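Local structure of putative 5-carboxymethyl-2-hydroxymuconate isomerase (Pseudomonas aeruginosa, 3E6Q) at residues Val26-Ala31 / Val66-Tyr71; Tyr82-Leu87 / Gln122-Val127; Arg34-Pro39 / Ala112-Gly117; Ala76-Ala81 / Gly117-Gln122; Ile89-Asp94 / Glu129-Ser134. The protein probably catalyses the isomerisation of 5-carboxymethyl-2-hydroxymuconate and assembles as a trimer of identical subunits. All blocks are in the same frame, centred on the assembly; numbering follows the deposited sequence. Where two conformers were deposited one is given.

Contact 1: Val26-Ala31 / Val66-Tyr71; sequences VIEATA and VTLEAY. With NA (sodium ion), chain R.
Val66 continues the parallel ladder, giving its N-H to Ile27 O (2.8 Å, nearly straight at 167°) and taking the N-H of Ala29 on its own carbonyl. On the face of the sheet that carries Glu28, Val66 lies alongside Glu28 in the conformer given. Thr67 turns to the other face, where its CG2, anti to the backbone N, rests 3.5 Å from Ala31 CA. Leu68 N donates to Ala29 O (2.8 Å), while Leu68 O receives a more bent bond from Ala31 N (3.0 Å, 131°). Leu68 CD2 lies 3.6 Å from Glu28 OE1. Past the turn, the Tyr71 ring offers a face to Thr30: Thr30 CB sits 3.7 Å from the Tyr71 ring centroid and 8° off its normal, a CH-pi contact. Beyond this pair Tyr71 joins a strand of the second subunit, so the sheet runs on across the interface. The carboxylate of Glu28 divides its oxygens, OE2 binding the sodium ion (2.7 Å) and OE1 forming a salt bridge with Arg64 of the second subunit. Two cationic partners thus restrict its rotation, and an ion site is tied to the subunit boundary.

Contact 2: Tyr82-Leu87 / Gln122-Val127; sequences YLHACL and QVSVEV. With FMT (formic acid), chain P.
Five backbone hydrogen bonds join Leu83, Ala85 and Leu87 to Gln122, Ser124 and Glu126 in an unbroken parallel ladder; Ser124 N to Leu83 O and Glu126 N to Ala85 O both measure 2.9 Å. The strand axes diverge by 12°. Apolar contacts fill one face, where Leu83, Ala85 and Leu87 stand beside Val123, Val125 and Val127. The closest side-chain approach of these pairs is Ala85 CB to Val125 CG2 (4.2 Å), and Leu105 and Leu109 of helix 95-112 cover this face. Polar contacts occupy the other. The His84 ring, its CG turned away from the backbone N (chi1 179°), reaches across to bring His84 ND1 within 2.7 Å of Ser124 OG, a hydrogen bond made at the ring edge. At another point of that edge His84 NE2 donates almost straight to O1 of a bound formic acid, probably from the crystallisation liquor (2.7 Å, 170°). Glu126 OE1 is 2.6 Å from the same formic acid O1, while Glu126 OE2 forms a salt bridge with Arg128 of the second subunit. Water 2 joins Ser124 OG to Leu83 O. Two adjacent parallel strands linked through a helix on their apolar face form a beta-alpha-beta crossover, the building unit of the tautomerase fold.

Contact 3: Arg34-Pro39 / Ala112-Gly117; sequences RLETSP and AVAGGG
Arg34 folds its side chain back over Gly115, with the guanidinium facing that residue's peptide and Arg34 NH1 3.6 Å from Gly115 CA. The bend at chi3 (-63°) brings the flat group above the backbone. Two waters meet Arg34 NH1 at the guanidinium edge: water 3 at 3.0 Å, and water 4, which passes the link on to Gly117 O. Beneath the side chain the backbone forms a classic beta bulge. Arg34 N donates to Gly115 O (2.8 Å), and Arg34 O accepts both Ala114 N (2.9 Å) and Gly115 N (3.2 Å), the two donors arriving from the same face of the carbonyl plane. After this one-residue slip Leu35 pairs with Val113, and Glu36 N reaches Ala112 O (2.7 Å, 169°). Glu36 then bends at chi2 (-72°), which carries its carboxylate across to Ala114, where Glu36 OE2 lies 3.6 Å from Ala114 CB. On the inner side, Leu35 packs against Leu42 of helix 39-52 and Phe65 of strand 62-73. The small antiparallel ribbon therefore owes its hold mainly to backbone bonds, four in all, with one carbonyl gripped twice. The charged chains of Arg34 and Glu36 contribute chiefly by lying on the opposing backbone, and water takes up part of the guanidinium's hydrogen-bonding capacity.

Contact 4: Ala76-Ala81 / Gly117-Gln122; sequences AAVERA and GEEGVQ
Glu118 and Glu119 reach across to the facing loop with like side-chain conformations: each sets CG between its backbone N and carbonyl carbon (chi1 70° and 63°) and then runs extended. In Glu118 this puts OE2 2.9 Å from Glu79 N, which meets it on the anti side but tilted out of the carboxylate plane; the N-H...O angle is nearly straight (172°). The backbone answers with Glu118 N to Glu79 O (2.8 Å), so the residue is held at both its main chain and its carboxylate. Glu119 meets Arg80, whose chain is extended from CG to NE; Arg80 NE forms a salt bridge to Glu119 OE2 (2.9 Å), approaching from above the carboxylate plane. Water 6 closes a second link between Arg80 NH2 and Glu119 OE1. Val78 CB lies over one face of the guanidinium, toward its rim, and Val78 CG1 comes 3.5 Å from Glu119 OE1. Arg80 NH2 also forms a salt bridge with Glu58 of the second subunit, and NH1 a hydrogen bond to Gln73 O. Gly117 passes close to Glu79 and Arg80. Here two loops, one with an inverse gamma turn at Ala77, lead into neighbouring parallel strands of the sheet, and waters 7 and 8 bridge Ala81 to Gln122 and Gly120, with Ala81 O 2.8 Å from water 7, before direct pairing of strands 82-90 and 121-130 begins.

Contact 5: Ile89-Asp94 / Glu129-Ser134; sequences ILDGRD and EMERAS
Asp91 has the largest surface buried here, and its carboxylate meets Arg132 twice. Asp91 OD1 accepts the backbone N-H of Arg132 at 2.9 Å from above the carboxylate plane, and it lies 3.0 Å from Arg132 NH1 in a salt bridge whose hydrogen bond is weak. Asp91 sets CG between its backbone N and carbonyl carbon (chi1 58°), which turns OD1 towards the opposing turn. Arg132 uses the matching torsion (chi1 68°) and an extended chain to pass across Asp91, with Arg132 CG itself close to Asp91 OD1. OD1 comes to the edge of the guanidinium, yet the two flat groups stand 66° apart, so this is not a coplanar two-pronged pairing. NH1 also makes a weak bond to Asp91 O. The root of the arginine is apolar in its contacts, Arg132 CB resting 3.8 Å from Leu90 CD2.

Glu129, on the side of the sheet that carries Ile89, stretches alongside Asp91 and works mostly through water. Glu129 OE2 accepts hydrogen bonds from water 9 (2.7 Å), which also joins Leu90 O to Arg93 N, and from water 11 (2.6 Å), which continues to Arg93 O. Behind these side chains the last parallel rungs remain direct, Met130 N to Ile89 O and Asp91 N to Met130 O, both 2.8 Å. Met130, present as selenomethionine, lies on the other face and packs on Glu126 of the third subunit, while the neighbouring Glu131 forms a salt bridge with Arg98 of that subunit. As the two strands end, direct backbone pairing thus gives way to a carboxylate that binds the turn's backbone and to an ordered pair of waters.

How the contacts relate
Contacts 4, 2 and 5 succeed one another along strands 82-90 and 121-130, from the loops leading in to the turns leaving; contacts 4 and 5 are centred about 35 Å apart. Contact 1 adds the other half of the sheet: strands 24-30 and 82-90 join where Glu28 N meets His84 O (2.7 Å). Contact 3 lies about 14 Å, centre to centre, from contact 2 and touches it where Val113 CG2 is 3.7 Å from Leu83 CD2; it shares Gly117 with contact 4. Sodium, bound by Glu28, is about 3 Å from the side chain of Cys86 but about 13 Å from that of Leu35 in contact 3; the formic acid lies at His84 and Glu126 of contact 2.

Contact 1: Val26-Ala31 / Val66-Tyr71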
# COMPACT_ATOMS: atom_id res chain seq x y z
N VAL A 26 5.42 -3.22 -5.72
CA VAL A 26 5.91 -2.24 -4.74
C VAL A 26 6.94 -2.91 -3.84
O VAL A 26 6.62 -3.90 -3.16
CB VAL A 26 4.77 -1.62 -3.88
CG1 VAL A 26 5.37 -0.59 -2.85
CG2 VAL A 26 3.65 -0.99 -4.77
N ILE A 27 8.17 -2.39 -3.85
CA ILE A 27 9.26 -2.84 -2.99
C ILE A 27 9.47 -1.79 -1.90
O ILE A 27 9.61 -0.61 -2.20
CB ILE A 27 10.56 -3.08 -3.79
CG1 ILE A 27 10.37 -4.10 -4.93
CG2 ILE A 27 11.73 -3.52 -2.86
CD1 ILE A 27 11.58 -4.25 -5.81
N GLU A 28 9.51 -2.26 -0.65
CA GLU A 28 9.71 -1.43 0.53
C GLU A 28 10.97 -1.96 1.23
O GLU A 28 11.09 -3.15 1.50
CB GLU A 28 8.55 -1.56 1.50
CG GLU A 28 7.23 -0.98 1.11
CD GLU A 28 6.18 -1.45 2.10
OE1 GLU A 28 5.87 -0.74 3.12
OE2 GLU A 28 5.62 -2.58 1.87
N ALA A 29 11.89 -1.05 1.55
CA ALA A 29 13.14 -1.36 2.22
C ALA A 29 13.29 -0.43 3.43
O ALA A 29 13.07 0.77 3.34
CB ALA A 29 14.28 -1.15 1.28
N THR A 30 13.62 -0.97 4.60
CA THR A 30 13.89 -0.12 5.72
C THR A 30 15.13 0.78 5.38
O THR A 30 16.04 0.37 4.65
CB THR A 30 14.09 -0.95 7.01
OG1 THR A 30 15.15 -1.92 6.84
CG2 THR A 30 12.74 -1.62 7.42
N ALA A 31 15.15 1.98 5.95
CA ALA A 31 16.18 2.99 5.62
C ALA A 31 17.62 2.57 5.97
O ALA A 31 18.58 3.08 5.39
CB ALA A 31 15.82 4.36 6.29
N VAL A 66 10.28 2.11 -2.47
CA VAL A 66 10.20 3.12 -1.42
C VAL A 66 11.07 2.73 -0.20
O VAL A 66 11.08 1.57 0.21
CB VAL A 66 8.75 3.32 -1.00
CG1 VAL A 66 7.94 3.89 -2.24
CG2 VAL A 66 8.16 2.05 -0.56
N THR A 67 11.77 3.72 0.34
CA THR A 67 12.52 3.59 1.57
C THR A 67 11.60 3.95 2.71
O THR A 67 10.90 4.96 2.67
CB THR A 67 13.74 4.50 1.56
OG1 THR A 67 14.63 4.10 0.49
CG2 THR A 67 14.43 4.46 2.91
N LEU A 68 11.54 3.07 3.69
CA LEU A 68 10.77 3.31 4.94
C LEU A 68 11.65 4.05 5.94
O LEU A 68 12.65 3.51 6.44
CB LEU A 68 10.34 1.99 5.55
CG LEU A 68 9.58 1.04 4.59
CD1 LEU A 68 9.31 -0.34 5.24
CD2 LEU A 68 8.31 1.75 4.09
N GLU A 69 11.30 5.32 6.19
CA GLU A 69 12.09 6.15 7.09
C GLU A 69 11.77 5.90 8.54
O GLU A 69 12.56 6.25 9.44
CB GLU A 69 11.82 7.61 6.73
CG GLU A 69 12.22 7.99 5.29
CD GLU A 69 12.06 9.50 4.98
OE1 GLU A 69 12.49 9.90 3.86
OE2 GLU A 69 11.54 10.27 5.84
N ALA A 70 10.60 5.33 8.83
CA ALA A 70 10.20 5.11 10.22
C ALA A 70 9.64 3.69 10.34
O ALA A 70 8.57 3.43 9.78
CB ALA A 70 9.16 6.17 10.75
N TYR A 71 10.39 2.82 10.99
CA TYR A 71 10.10 1.38 10.94
C TYR A 71 10.51 0.77 12.26
O TYR A 71 11.42 1.27 12.98
CB TYR A 71 10.85 0.71 9.75
CG TYR A 71 12.32 0.88 9.85
CD1 TYR A 71 12.95 2.05 9.36
CD2 TYR A 71 13.11 -0.02 10.53
CE1 TYR A 71 14.27 2.27 9.54
CE2 TYR A 71 14.50 0.19 10.68
CZ TYR A 71 15.05 1.37 10.18
OH TYR A 71 16.35 1.58 10.45
NA NA R . 5.08 -3.56 -0.58
O HOH W 1 2.67 -2.38 -0.82

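Contact 2: Tyr82-Leu87 / Gln122-Val127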
# COMPACT_ATOMS: atom_id res chain seq x y z
N TYR A 82 14.70 -4.92 7.08
CA TYR A 82 13.88 -5.83 6.35
C TYR A 82 13.53 -5.24 4.98
O TYR A 82 13.69 -4.04 4.74
CB TYR A 82 12.61 -6.28 7.11
CG TYR A 82 11.61 -5.22 7.40
CD1 TYR A 82 10.70 -4.78 6.44
CD2 TYR A 82 11.55 -4.67 8.71
CE1 TYR A 82 9.73 -3.80 6.75
CE2 TYR A 82 10.60 -3.65 9.01
CZ TYR A 82 9.71 -3.24 8.02
OH TYR A 82 8.77 -2.27 8.30
N LEU A 83 13.16 -6.15 4.08
CA LEU A 83 12.88 -5.88 2.67
C LEU A 83 11.62 -6.69 2.29
O LEU A 83 11.53 -7.90 2.52
CB LEU A 83 14.07 -6.30 1.82
CG LEU A 83 14.04 -6.11 0.30
CD1 LEU A 83 13.81 -4.66 -0.11
CD2 LEU A 83 15.36 -6.67 -0.32
N HIS A 84 10.65 -5.99 1.72
CA HIS A 84 9.35 -6.57 1.35
C HIS A 84 8.86 -6.11 -0.02
O HIS A 84 9.05 -4.94 -0.39
CB HIS A 84 8.31 -6.23 2.41
CG HIS A 84 6.95 -6.77 2.12
ND1 HIS A 84 6.65 -8.12 2.18
CD2 HIS A 84 5.81 -6.14 1.76
CE1 HIS A 84 5.37 -8.29 1.86
NE2 HIS A 84 4.84 -7.10 1.58
N ALA A 85 8.24 -7.02 -0.76
CA ALA A 85 7.60 -6.66 -2.00
C ALA A 85 6.16 -7.17 -2.00
O ALA A 85 5.84 -8.20 -1.41
CB ALA A 85 8.33 -7.23 -3.18
N CYS A 86 5.31 -6.42 -2.68
CA CYS A 86 3.92 -6.80 -2.89
C CYS A 86 3.69 -6.71 -4.40
O CYS A 86 3.76 -5.62 -5.01
CB CYS A 86 2.98 -5.87 -2.12
SG CYS A 86 1.26 -6.42 -2.33
N LEU A 87 3.52 -7.87 -5.02
CA LEU A 87 3.18 -7.99 -6.43
C LEU A 87 1.67 -8.12 -6.55
O LEU A 87 1.07 -9.06 -5.98
CB LEU A 87 3.83 -9.22 -7.07
CG LEU A 87 3.55 -9.41 -8.57
CD1 LEU A 87 4.22 -8.32 -9.42
CD2 LEU A 87 3.93 -10.85 -9.04
N GLN A 122 15.29 -10.15 6.98
CA GLN A 122 14.11 -10.84 6.48
C GLN A 122 13.66 -10.21 5.16
O GLN A 122 13.40 -9.00 5.07
CB GLN A 122 12.97 -10.80 7.46
CG GLN A 122 13.17 -11.61 8.72
CD GLN A 122 11.88 -11.82 9.53
OE1 GLN A 122 10.77 -11.66 9.03
NE2 GLN A 122 12.06 -12.22 10.80
N VAL A 123 13.51 -11.05 4.15
CA VAL A 123 13.02 -10.70 2.80
C VAL A 123 11.70 -11.40 2.62
O VAL A 123 11.59 -12.62 2.91
CB VAL A 123 14.03 -11.07 1.68
CG1 VAL A 123 13.47 -10.72 0.27
CG2 VAL A 123 15.40 -10.42 1.97
N SER A 124 10.67 -10.69 2.17
CA SER A 124 9.38 -11.35 1.89
C SER A 124 8.75 -10.80 0.63
O SER A 124 8.98 -9.65 0.24
CB SER A 124 8.36 -11.21 3.04
OG SER A 124 8.26 -9.86 3.49
N VAL A 125 7.89 -11.61 0.02
CA VAL A 125 7.12 -11.21 -1.15
C VAL A 125 5.70 -11.76 -1.01
O VAL A 125 5.54 -12.98 -0.83
CB VAL A 125 7.75 -11.73 -2.47
CG1 VAL A 125 6.95 -11.30 -3.69
CG2 VAL A 125 9.20 -11.30 -2.63
N GLU A 126 4.70 -10.87 -1.11
CA GLU A 126 3.30 -11.24 -1.17
C GLU A 126 2.94 -11.16 -2.64
O GLU A 126 3.37 -10.23 -3.32
CB GLU A 126 2.42 -10.26 -0.40
CG GLU A 126 1.00 -10.47 -0.67
CD GLU A 126 0.02 -9.63 0.15
OE1 GLU A 126 0.39 -8.60 0.78
OE2 GLU A 126 -1.14 -10.03 0.06
N VAL A 127 2.15 -12.12 -3.12
CA VAL A 127 1.49 -11.99 -4.42
C VAL A 127 -0.04 -11.88 -4.14
O VAL A 127 -0.63 -12.75 -3.49
CB VAL A 127 1.77 -13.20 -5.30
CG1 VAL A 127 1.06 -13.03 -6.67
CG2 VAL A 127 3.28 -13.43 -5.47
C FMT P . 1.95 -6.18 2.08
O1 FMT P . 2.22 -6.74 1.05
O2 FMT P . 2.42 -5.04 2.29
O HOH W 2 10.16 -8.70 5.09

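Contact 3: Arg34-Pro39 / Ala112-Gly117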
# COMPACT_ATOMS: atom_id res chain seq x y z
N ARG A 34 21.25 -1.89 3.46
CA ARG A 34 22.25 -1.70 2.41
C ARG A 34 21.98 -2.73 1.34
O ARG A 34 21.83 -3.88 1.66
CB ARG A 34 23.67 -1.89 2.98
CG ARG A 34 24.06 -0.79 3.97
CD ARG A 34 25.47 -0.97 4.51
NE ARG A 34 25.55 -2.21 5.25
CZ ARG A 34 26.15 -3.31 4.82
NH1 ARG A 34 26.16 -4.38 5.63
NH2 ARG A 34 26.74 -3.36 3.63
N LEU A 35 21.99 -2.30 0.08
CA LEU A 35 21.78 -3.17 -1.09
C LEU A 35 23.04 -3.22 -1.92
O LEU A 35 23.88 -2.28 -1.86
CB LEU A 35 20.65 -2.61 -1.98
CG LEU A 35 19.27 -2.45 -1.34
CD1 LEU A 35 18.28 -1.80 -2.33
CD2 LEU A 35 18.73 -3.74 -0.85
N GLU A 36 23.17 -4.27 -2.71
CA GLU A 36 24.26 -4.39 -3.68
C GLU A 36 24.03 -3.57 -4.93
O GLU A 36 24.94 -3.41 -5.77
CB GLU A 36 24.45 -5.86 -4.06
CG GLU A 36 24.69 -6.83 -2.90
CD GLU A 36 26.09 -6.70 -2.25
OE1 GLU A 36 26.91 -5.88 -2.70
OE2 GLU A 36 26.39 -7.42 -1.26
N THR A 37 22.80 -3.11 -5.13
CA THR A 37 22.46 -2.42 -6.34
C THR A 37 21.73 -1.13 -5.97
O THR A 37 21.23 -1.00 -4.88
CB THR A 37 21.47 -3.28 -7.18
OG1 THR A 37 20.26 -3.46 -6.47
CG2 THR A 37 22.06 -4.64 -7.56
N SER A 38 21.66 -0.18 -6.89
CA SER A 38 20.78 0.95 -6.69
C SER A 38 19.33 0.45 -6.63
O SER A 38 19.05 -0.66 -7.09
CB SER A 38 20.89 1.93 -7.83
OG SER A 38 20.49 1.34 -9.06
N PRO A 39 18.43 1.27 -6.07
CA PRO A 39 16.97 0.94 -6.20
C PRO A 39 16.53 0.74 -7.64
O PRO A 39 15.77 -0.17 -7.92
CB PRO A 39 16.29 2.17 -5.58
CG PRO A 39 17.33 2.64 -4.51
CD PRO A 39 18.64 2.48 -5.26
N ALA A 112 19.89 -9.08 -3.79
CA ALA A 112 20.23 -7.66 -3.77
C ALA A 112 20.67 -7.16 -2.40
O ALA A 112 21.22 -6.05 -2.31
CB ALA A 112 19.03 -6.80 -4.28
N VAL A 113 20.44 -7.95 -1.36
CA VAL A 113 20.73 -7.51 0.01
C VAL A 113 22.23 -7.57 0.27
O VAL A 113 22.85 -8.61 0.10
CB VAL A 113 20.01 -8.41 1.06
CG1 VAL A 113 20.52 -8.13 2.51
CG2 VAL A 113 18.43 -8.22 0.97
N ALA A 114 22.79 -6.45 0.75
CA ALA A 114 24.16 -6.43 1.23
C ALA A 114 24.10 -6.73 2.72
O ALA A 114 24.79 -7.63 3.18
CB ALA A 114 24.85 -5.09 0.94
N GLY A 115 23.29 -6.01 3.48
CA GLY A 115 23.18 -6.18 4.93
C GLY A 115 22.45 -5.01 5.59
O GLY A 115 22.27 -3.95 4.97
N GLY A 116 22.06 -5.16 6.85
CA GLY A 116 21.46 -4.05 7.56
C GLY A 116 21.22 -4.49 8.98
O GLY A 116 20.98 -5.67 9.20
N GLY A 117 21.29 -3.55 9.92
CA GLY A 117 21.09 -3.86 11.33
C GLY A 117 22.19 -4.74 11.86
O GLY A 117 23.31 -4.79 11.31
O HOH W 3 27.85 -6.49 4.24
O HOH W 4 24.93 -4.11 8.60

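Contact 4: Ala76-Ala81 / Gly117-Gln122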
# COMPACT_ATOMS: atom_id res chain seq x y z
N ALA A 76 12.19 -6.10 20.62
CA ALA A 76 13.53 -6.17 21.22
C ALA A 76 14.43 -5.04 20.79
O ALA A 76 14.30 -4.50 19.69
CB ALA A 76 14.21 -7.53 20.96
N ALA A 77 15.35 -4.66 21.69
CA ALA A 77 16.30 -3.55 21.43
C ALA A 77 17.47 -4.07 20.59
O ALA A 77 18.62 -4.19 21.06
CB ALA A 77 16.77 -2.89 22.74
N VAL A 78 17.16 -4.40 19.34
CA VAL A 78 18.06 -5.05 18.38
C VAL A 78 17.88 -4.27 17.10
O VAL A 78 16.74 -4.01 16.72
CB VAL A 78 17.62 -6.54 18.16
CG1 VAL A 78 18.48 -7.22 17.08
CG2 VAL A 78 17.68 -7.30 19.47
N GLU A 79 18.97 -3.88 16.46
CA GLU A 79 18.91 -3.20 15.17
C GLU A 79 18.59 -4.23 14.09
O GLU A 79 19.31 -5.26 13.94
CB GLU A 79 20.27 -2.57 14.85
CG GLU A 79 20.72 -1.52 15.85
CD GLU A 79 19.94 -0.22 15.75
OE1 GLU A 79 19.32 0.06 14.71
OE2 GLU A 79 20.00 0.57 16.72
N ARG A 80 17.55 -3.96 13.32
CA ARG A 80 17.08 -4.90 12.32
C ARG A 80 16.66 -4.16 11.08
O ARG A 80 16.16 -3.04 11.17
CB ARG A 80 15.87 -5.67 12.86
CG ARG A 80 16.17 -6.56 14.04
CD ARG A 80 14.87 -7.09 14.62
NE ARG A 80 15.13 -8.11 15.64
CZ ARG A 80 14.31 -8.41 16.65
NH1 ARG A 80 13.22 -7.71 16.84
NH2 ARG A 80 14.62 -9.36 17.51
N ALA A 81 16.84 -4.82 9.95
CA ALA A 81 16.44 -4.30 8.63
C ALA A 81 15.62 -5.36 7.95
O ALA A 81 15.77 -6.56 8.21
CB ALA A 81 17.66 -3.96 7.78
N GLY A 117 21.29 -3.55 9.92
CA GLY A 117 21.09 -3.86 11.33
C GLY A 117 22.19 -4.74 11.86
O GLY A 117 23.31 -4.79 11.31
N GLU A 118 21.90 -5.48 12.93
CA GLU A 118 22.92 -6.26 13.60
C GLU A 118 22.69 -7.75 13.44
O GLU A 118 23.43 -8.56 14.03
CB GLU A 118 23.03 -5.88 15.10
CG GLU A 118 21.85 -6.30 15.95
CD GLU A 118 21.96 -5.78 17.39
OE1 GLU A 118 22.56 -6.52 18.22
OE2 GLU A 118 21.50 -4.63 17.65
N GLU A 119 21.67 -8.13 12.68
CA GLU A 119 21.42 -9.53 12.42
C GLU A 119 20.96 -9.77 10.98
O GLU A 119 21.21 -8.93 10.14
CB GLU A 119 20.48 -10.10 13.45
CG GLU A 119 19.16 -9.52 13.46
CD GLU A 119 18.29 -10.00 14.65
OE1 GLU A 119 18.81 -10.44 15.71
OE2 GLU A 119 17.06 -9.88 14.51
N GLY A 120 20.43 -10.95 10.69
CA GLY A 120 19.99 -11.31 9.31
C GLY A 120 18.88 -10.40 8.84
O GLY A 120 18.27 -9.70 9.68
N VAL A 121 18.62 -10.37 7.54
CA VAL A 121 17.63 -9.46 6.96
C VAL A 121 16.49 -10.37 6.46
O VAL A 121 16.70 -11.21 5.60
CB VAL A 121 18.19 -8.64 5.81
CG1 VAL A 121 17.07 -7.88 5.04
CG2 VAL A 121 19.35 -7.66 6.27
N GLN A 122 15.29 -10.15 6.98
CA GLN A 122 14.11 -10.84 6.48
C GLN A 122 13.66 -10.21 5.16
O GLN A 122 13.40 -9.00 5.07
CB GLN A 122 12.97 -10.80 7.46
CG GLN A 122 13.17 -11.61 8.72
CD GLN A 122 11.88 -11.82 9.53
OE1 GLN A 122 10.77 -11.66 9.03
NE2 GLN A 122 12.06 -12.22 10.80
O HOH W 5 21.26 -5.84 20.54
O HOH W 6 16.94 -11.08 17.65
O HOH W 7 15.06 -8.85 9.64
O HOH W 8 18.79 -6.96 10.38

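Contact 5: Ile89-Asp94 / Glu129-Ser134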
# COMPACT_ATOMS: atom_id res chain seq x y z
N ILE A 89 -1.37 -8.70 -9.18
CA ILE A 89 -1.76 -9.18 -10.51
C ILE A 89 -3.29 -9.27 -10.61
O ILE A 89 -3.97 -9.24 -9.59
CB ILE A 89 -1.10 -10.54 -10.84
CG1 ILE A 89 -1.70 -11.68 -10.01
CG2 ILE A 89 0.45 -10.44 -10.87
CD1 ILE A 89 -1.25 -13.09 -10.44
N LEU A 90 -3.82 -9.43 -11.81
CA LEU A 90 -5.25 -9.61 -11.99
C LEU A 90 -5.66 -10.97 -11.43
O LEU A 90 -4.90 -11.97 -11.53
CB LEU A 90 -5.68 -9.49 -13.44
CG LEU A 90 -5.45 -8.11 -14.02
CD1 LEU A 90 -5.69 -8.02 -15.53
CD2 LEU A 90 -6.29 -7.09 -13.25
N ASP A 91 -6.83 -11.00 -10.83
CA ASP A 91 -7.38 -12.28 -10.39
C ASP A 91 -7.60 -13.25 -11.56
O ASP A 91 -7.67 -12.85 -12.73
CB ASP A 91 -8.72 -12.09 -9.61
CG ASP A 91 -9.83 -11.37 -10.41
OD1 ASP A 91 -9.65 -10.90 -11.53
OD2 ASP A 91 -10.96 -11.24 -9.87
N GLY A 92 -7.64 -14.52 -11.20
CA GLY A 92 -8.03 -15.61 -12.08
C GLY A 92 -6.93 -16.60 -12.38
O GLY A 92 -7.21 -17.66 -12.98
N ARG A 93 -5.69 -16.32 -11.97
CA ARG A 93 -4.62 -17.31 -12.13
C ARG A 93 -4.67 -18.35 -11.04
O ARG A 93 -5.36 -18.16 -10.06
CB ARG A 93 -3.24 -16.68 -12.19
CG ARG A 93 -3.08 -15.61 -13.22
CD ARG A 93 -3.38 -16.08 -14.61
NE ARG A 93 -2.54 -17.21 -15.09
CZ ARG A 93 -1.41 -17.12 -15.77
NH1 ARG A 93 -0.89 -15.95 -16.07
NH2 ARG A 93 -0.78 -18.22 -16.17
N ASP A 94 -4.01 -19.48 -11.27
CA ASP A 94 -4.03 -20.58 -10.29
C ASP A 94 -2.94 -20.39 -9.26
O ASP A 94 -2.09 -19.50 -9.36
CB ASP A 94 -3.95 -21.95 -11.00
CG ASP A 94 -2.66 -22.16 -11.80
OD1 ASP A 94 -1.64 -21.49 -11.55
OD2 ASP A 94 -2.65 -23.07 -12.70
N GLU A 129 -4.10 -10.37 -5.53
CA GLU A 129 -4.95 -10.31 -6.72
C GLU A 129 -5.87 -9.06 -6.70
O GLU A 129 -6.44 -8.71 -5.65
CB GLU A 129 -5.83 -11.53 -6.76
CG GLU A 129 -5.08 -12.81 -6.93
CD GLU A 129 -6.05 -14.00 -7.01
OE1 GLU A 129 -6.79 -14.27 -6.02
OE2 GLU A 129 -6.12 -14.63 -8.05
N MSE A 130 -6.01 -8.45 -7.87
CA MSE A 130 -6.89 -7.33 -8.10
C MSE A 130 -8.10 -7.82 -8.90
O MSE A 130 -7.96 -8.68 -9.76
CB MSE A 130 -6.15 -6.28 -8.92
CG MSE A 130 -4.84 -5.83 -8.29
SE MSE A 130 -4.05 -4.33 -9.22
CE MSE A 130 -3.58 -5.26 -10.89
N GLU A 131 -9.27 -7.28 -8.58
CA GLU A 131 -10.51 -7.73 -9.26
C GLU A 131 -10.49 -7.20 -10.67
O GLU A 131 -10.61 -6.01 -10.89
CB GLU A 131 -11.75 -7.18 -8.55
CG GLU A 131 -13.01 -7.65 -9.26
CD GLU A 131 -14.24 -6.94 -8.83
OE1 GLU A 131 -14.15 -5.94 -8.10
OE2 GLU A 131 -15.31 -7.41 -9.25
N ARG A 132 -10.38 -8.08 -11.65
CA ARG A 132 -10.24 -7.59 -13.01
C ARG A 132 -11.54 -6.98 -13.52
O ARG A 132 -11.48 -6.06 -14.33
CB ARG A 132 -9.70 -8.65 -13.93
CG ARG A 132 -10.61 -9.79 -14.19
CD ARG A 132 -9.83 -10.87 -15.01
NE ARG A 132 -10.73 -11.97 -15.37
CZ ARG A 132 -11.20 -12.90 -14.54
NH1 ARG A 132 -10.82 -13.00 -13.28
NH2 ARG A 132 -12.04 -13.82 -15.02
N ALA A 133 -12.70 -7.45 -13.04
CA ALA A 133 -13.98 -6.87 -13.50
C ALA A 133 -14.13 -5.38 -13.16
O ALA A 133 -14.84 -4.64 -13.87
CB ALA A 133 -15.17 -7.64 -12.97
N SER A 134 -13.47 -4.90 -12.11
CA SER A 134 -13.57 -3.48 -11.76
C SER A 134 -12.29 -2.66 -12.03
O SER A 134 -12.23 -1.49 -11.71
CB SER A 134 -13.93 -3.32 -10.29
OG SER A 134 -12.98 -3.98 -9.44
O HOH W 9 -4.51 -14.38 -10.19
O HOH W 10 -12.96 -10.02 -11.63
O HOH W 11 -7.31 -16.68 -9.02